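Local coordinates for neurotoxin (Clostridium botulinum, PDB 2QN0), which is the zinc protease light chain of botulinum neurotoxin type C1, which cuts SNARE proteins and so probably blocks neurotransmitter release, at residues 267-272 with 373-378. Sequence-based numbering, arbitrary orientation.
With ZN (zinc ion), chain B.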
ATOM      1  N   TYR A 267      -7.580   7.806 -11.878  1.00 13.52           N
ATOM      2  CA  TYR A 267      -8.739   7.750 -11.006  1.00 12.86           C
ATOM      3  C   TYR A 267      -8.394   6.933  -9.760  1.00 13.28           C
ATOM      4  O   TYR A 267      -8.974   7.135  -8.698  1.00 12.69           O
ATOM      5  CB  TYR A 267      -9.931   7.143 -11.753  1.00 12.94           C
ATOM      6  CG  TYR A 267     -10.511   8.074 -12.810  1.00 13.67           C
ATOM      7  CD1 TYR A 267      -9.985   9.353 -13.008  1.00 15.97           C
ATOM      8  CD2 TYR A 267     -11.600   7.684 -13.590  1.00 17.29           C
ATOM      9  CE1 TYR A 267     -10.531  10.223 -13.954  1.00 17.93           C
ATOM     10  CE2 TYR A 267     -12.152   8.549 -14.544  1.00 17.84           C
ATOM     11  CZ  TYR A 267     -11.613   9.815 -14.714  1.00 19.71           C
ATOM     12  OH  TYR A 267     -12.165  10.679 -15.634  1.00 18.55           O
ATOM     13  N   ALA A 268      -7.442   6.017  -9.899  1.00 13.72           N
ATOM     14  CA  ALA A 268      -7.007   5.194  -8.769  1.00 14.11           C
ATOM     15  C   ALA A 268      -6.411   6.099  -7.686  1.00 14.03           C
ATOM     16  O   ALA A 268      -6.597   5.864  -6.488  1.00 14.73           O
ATOM     17  CB  ALA A 268      -5.969   4.179  -9.233  1.00 14.99           C
ATOM     18  N   GLU A 269      -5.692   7.133  -8.113  1.00 13.13           N
ATOM     19  CA  GLU A 269      -5.084   8.074  -7.178  1.00 13.98           C
ATOM     20  C   GLU A 269      -6.160   8.928  -6.519  1.00 13.70           C
ATOM     21  O   GLU A 269      -6.093   9.227  -5.326  1.00 12.39           O
ATOM     22  CB  GLU A 269      -4.088   8.985  -7.902  1.00 13.90           C
ATOM     23  CG  GLU A 269      -2.859   8.270  -8.441  1.00 13.61           C
ATOM     24  CD  GLU A 269      -2.079   7.582  -7.337  1.00 14.98           C
ATOM     25  OE1 GLU A 269      -2.360   7.876  -6.160  1.00 14.18           O
ATOM     26  OE2 GLU A 269      -1.192   6.764  -7.646  1.00 15.12           O
ATOM     27  N   ILE A 270      -7.150   9.331  -7.307  1.00 14.22           N
ATOM     28  CA  ILE A 270      -8.235  10.147  -6.788  1.00 13.17           C
ATOM     29  C   ILE A 270      -8.967   9.421  -5.658  1.00 12.15           C
ATOM     30  O   ILE A 270      -9.310  10.027  -4.643  1.00 14.29           O
ATOM     31  CB  ILE A 270      -9.228  10.524  -7.921  1.00 14.96           C
ATOM     32  CG1 ILE A 270      -8.546  11.504  -8.885  1.00 15.52           C
ATOM     33  CG2 ILE A 270     -10.496  11.146  -7.334  1.00 14.23           C
ATOM     34  CD1 ILE A 270      -9.416  11.944 -10.056  1.00 17.58           C
ATOM     35  N   TYR A 271      -9.208   8.124  -5.824  1.00 11.70           N
ATOM     36  CA  TYR A 271      -9.890   7.374  -4.776  1.00 11.78           C
ATOM     37  C   TYR A 271      -8.994   7.141  -3.563  1.00 12.36           C
ATOM     38  O   TYR A 271      -9.453   7.222  -2.425  1.00 13.01           O
ATOM     39  CB  TYR A 271     -10.400   6.036  -5.308  1.00 12.92           C
ATOM     40  CG  TYR A 271     -11.758   6.145  -5.976  1.00 15.73           C
ATOM     41  CD1 TYR A 271     -12.791   6.871  -5.381  1.00 17.33           C
ATOM     42  CD2 TYR A 271     -12.017   5.501  -7.184  1.00 19.60           C
ATOM     43  CE1 TYR A 271     -14.058   6.950  -5.977  1.00 19.11           C
ATOM     44  CE2 TYR A 271     -13.275   5.573  -7.785  1.00 20.88           C
ATOM     45  CZ  TYR A 271     -14.288   6.295  -7.176  1.00 20.81           C
ATOM     46  OH  TYR A 271     -15.532   6.345  -7.765  1.00 21.84           O
ATOM     47  N   ALA A 272      -7.719   6.855  -3.803  1.00 10.96           N
ATOM     48  CA  ALA A 272      -6.787   6.630  -2.695  1.00 11.44           C
ATOM     49  C   ALA A 272      -6.664   7.899  -1.843  1.00 13.39           C
ATOM     50  O   ALA A 272      -6.562   7.833  -0.613  1.00 13.00           O
ATOM     51  CB  ALA A 272      -5.421   6.223  -3.235  1.00 11.97           C
ATOM     52  N   LYS A 373      -3.731  19.511   0.836  1.00 17.40           N
ATOM     53  CA  LYS A 373      -5.153  19.708   0.596  1.00 17.28           C
ATOM     54  C   LYS A 373      -5.650  18.865  -0.576  1.00 16.00           C
ATOM     55  O   LYS A 373      -6.793  18.403  -0.578  1.00 16.89           O
ATOM     56  CB  LYS A 373      -5.434  21.183   0.327  1.00 19.68           C
ATOM     57  CG  LYS A 373      -6.911  21.517   0.203  1.00 22.24           C
ATOM     58  CD  LYS A 373      -7.107  23.013   0.037  1.00 26.72           C
ATOM     59  CE  LYS A 373      -8.579  23.369  -0.074  1.00 28.99           C
ATOM     60  NZ  LYS A 373      -8.759  24.838  -0.249  1.00 32.78           N
ATOM     61  N   ILE A 374      -4.792  18.685  -1.573  1.00 15.89           N
ATOM     62  CA  ILE A 374      -5.125  17.891  -2.753  1.00 16.11           C
ATOM     63  C   ILE A 374      -3.951  16.994  -3.108  1.00 16.28           C
ATOM     64  O   ILE A 374      -2.810  17.276  -2.740  1.00 16.15           O
ATOM     65  CB  ILE A 374      -5.446  18.780  -3.983  1.00 16.30           C
ATOM     66  CG1 ILE A 374      -4.352  19.829  -4.174  1.00 16.22           C
ATOM     67  CG2 ILE A 374      -6.818  19.426  -3.816  1.00 16.18           C
ATOM     68  CD1 ILE A 374      -4.489  20.630  -5.463  1.00 19.92           C
ATOM     69  N   TYR A 375      -4.232  15.914  -3.827  1.00 14.65           N
ATOM     70  CA  TYR A 375      -3.186  14.979  -4.227  1.00 15.02           C
ATOM     71  C   TYR A 375      -2.123  15.683  -5.074  1.00 15.82           C
ATOM     72  O   TYR A 375      -0.935  15.380  -4.971  1.00 16.74           O
ATOM     73  CB  TYR A 375      -3.795  13.820  -5.020  1.00 15.15           C
ATOM     74  CG  TYR A 375      -2.778  12.807  -5.490  1.00 15.08           C
ATOM     75  CD1 TYR A 375      -2.136  11.961  -4.586  1.00 15.25           C
ATOM     76  CD2 TYR A 375      -2.447  12.701  -6.842  1.00 15.06           C
ATOM     77  CE1 TYR A 375      -1.185  11.030  -5.019  1.00 15.88           C
ATOM     78  CE2 TYR A 375      -1.502  11.775  -7.283  1.00 17.75           C
ATOM     79  CZ  TYR A 375      -0.875  10.943  -6.365  1.00 16.96           C
ATOM     80  OH  TYR A 375       0.057  10.026  -6.795  1.00 17.88           O
ATOM     81  N   LEU A 376      -2.549  16.627  -5.908  1.00 15.29           N
ATOM     82  CA  LEU A 376      -1.615  17.351  -6.765  1.00 16.89           C
ATOM     83  C   LEU A 376      -1.108  18.670  -6.181  1.00 17.15           C
ATOM     84  O   LEU A 376      -0.772  19.591  -6.928  1.00 19.30           O
ATOM     85  CB  LEU A 376      -2.245  17.603  -8.141  1.00 15.51           C
ATOM     86  CG  LEU A 376      -2.577  16.344  -8.950  1.00 14.50           C
ATOM     87  CD1 LEU A 376      -3.190  16.748 -10.291  1.00 16.48           C
ATOM     88  CD2 LEU A 376      -1.314  15.512  -9.158  1.00 15.43           C
ATOM     89  N   SER A 377      -1.064  18.770  -4.856  1.00 18.76           N
ATOM     90  CA  SER A 377      -0.555  19.983  -4.214  1.00 19.54           C
ATOM     91  C   SER A 377       0.871  20.181  -4.699  1.00 19.98           C
ATOM     92  O   SER A 377       1.599  19.208  -4.904  1.00 21.64           O
ATOM     93  CB  SER A 377      -0.528  19.833  -2.685  1.00 20.52           C
ATOM     94  OG  SER A 377      -1.801  20.050  -2.093  1.00 23.81           O
ATOM     95  N   ASN A 378       1.277  21.431  -4.898  1.00 17.75           N
ATOM     96  CA  ASN A 378       2.645  21.684  -5.328  1.00 18.38           C
ATOM     97  C   ASN A 378       3.545  21.181  -4.207  1.00 17.31           C
ATOM     98  O   ASN A 378       3.166  21.229  -3.039  1.00 17.57           O
ATOM     99  CB  ASN A 378       2.878  23.175  -5.550  1.00 19.58           C
ATOM    100  CG  ASN A 378       1.998  23.742  -6.637  1.00 24.38           C
ATOM    101  OD1 ASN A 378       1.628  23.040  -7.578  1.00 26.34           O
ATOM    102  ND2 ASN A 378       1.669  25.023  -6.525  1.00 24.49           N
TER
HETATM  103 ZN    ZN B 431      -1.374   6.549  -4.917  1.00 16.27          ZN
HETATM  104  O   HOH W   1       0.665   6.132  -4.935  1.00 15.79           O
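Y375 and E269 carry this contact alone, a compact case of a loop tyrosine laid against a metal ligand. Followed from I374, the loop folds into a type I turn closed by the bond from S377 N to I374 O, and Y375 stands at its second position. There its CG lies anti to the backbone N (chi1 179°), which sends the ring out of the turn to the helix 267-273. CB of E269 sits over one face of that ring, displaced toward the rim, in a CH-pi contact 4.2 Å from the centroid. Farther out the glutamate chain bends at chi2 (-59°), placing its carboxylate beside the phenol end, with CD 3.3 Å from Y375 OH. Carboxylate and ring are nearly parallel, their planes 9° apart. OE1 of E269 binds the zinc ion at 2.1 Å; a water completes the coordination with H229 and H233. Beyond the tyrosine, L376 rests, like Y375, on L265 of the strand 261-266, and its carbonyl O accepts a hydrogen bond from T253 OG1. Two histidines of an HExxH helix and a glutamate from a later helix form the gluzincin-type zinc site of the clostridial neurotoxin proteases.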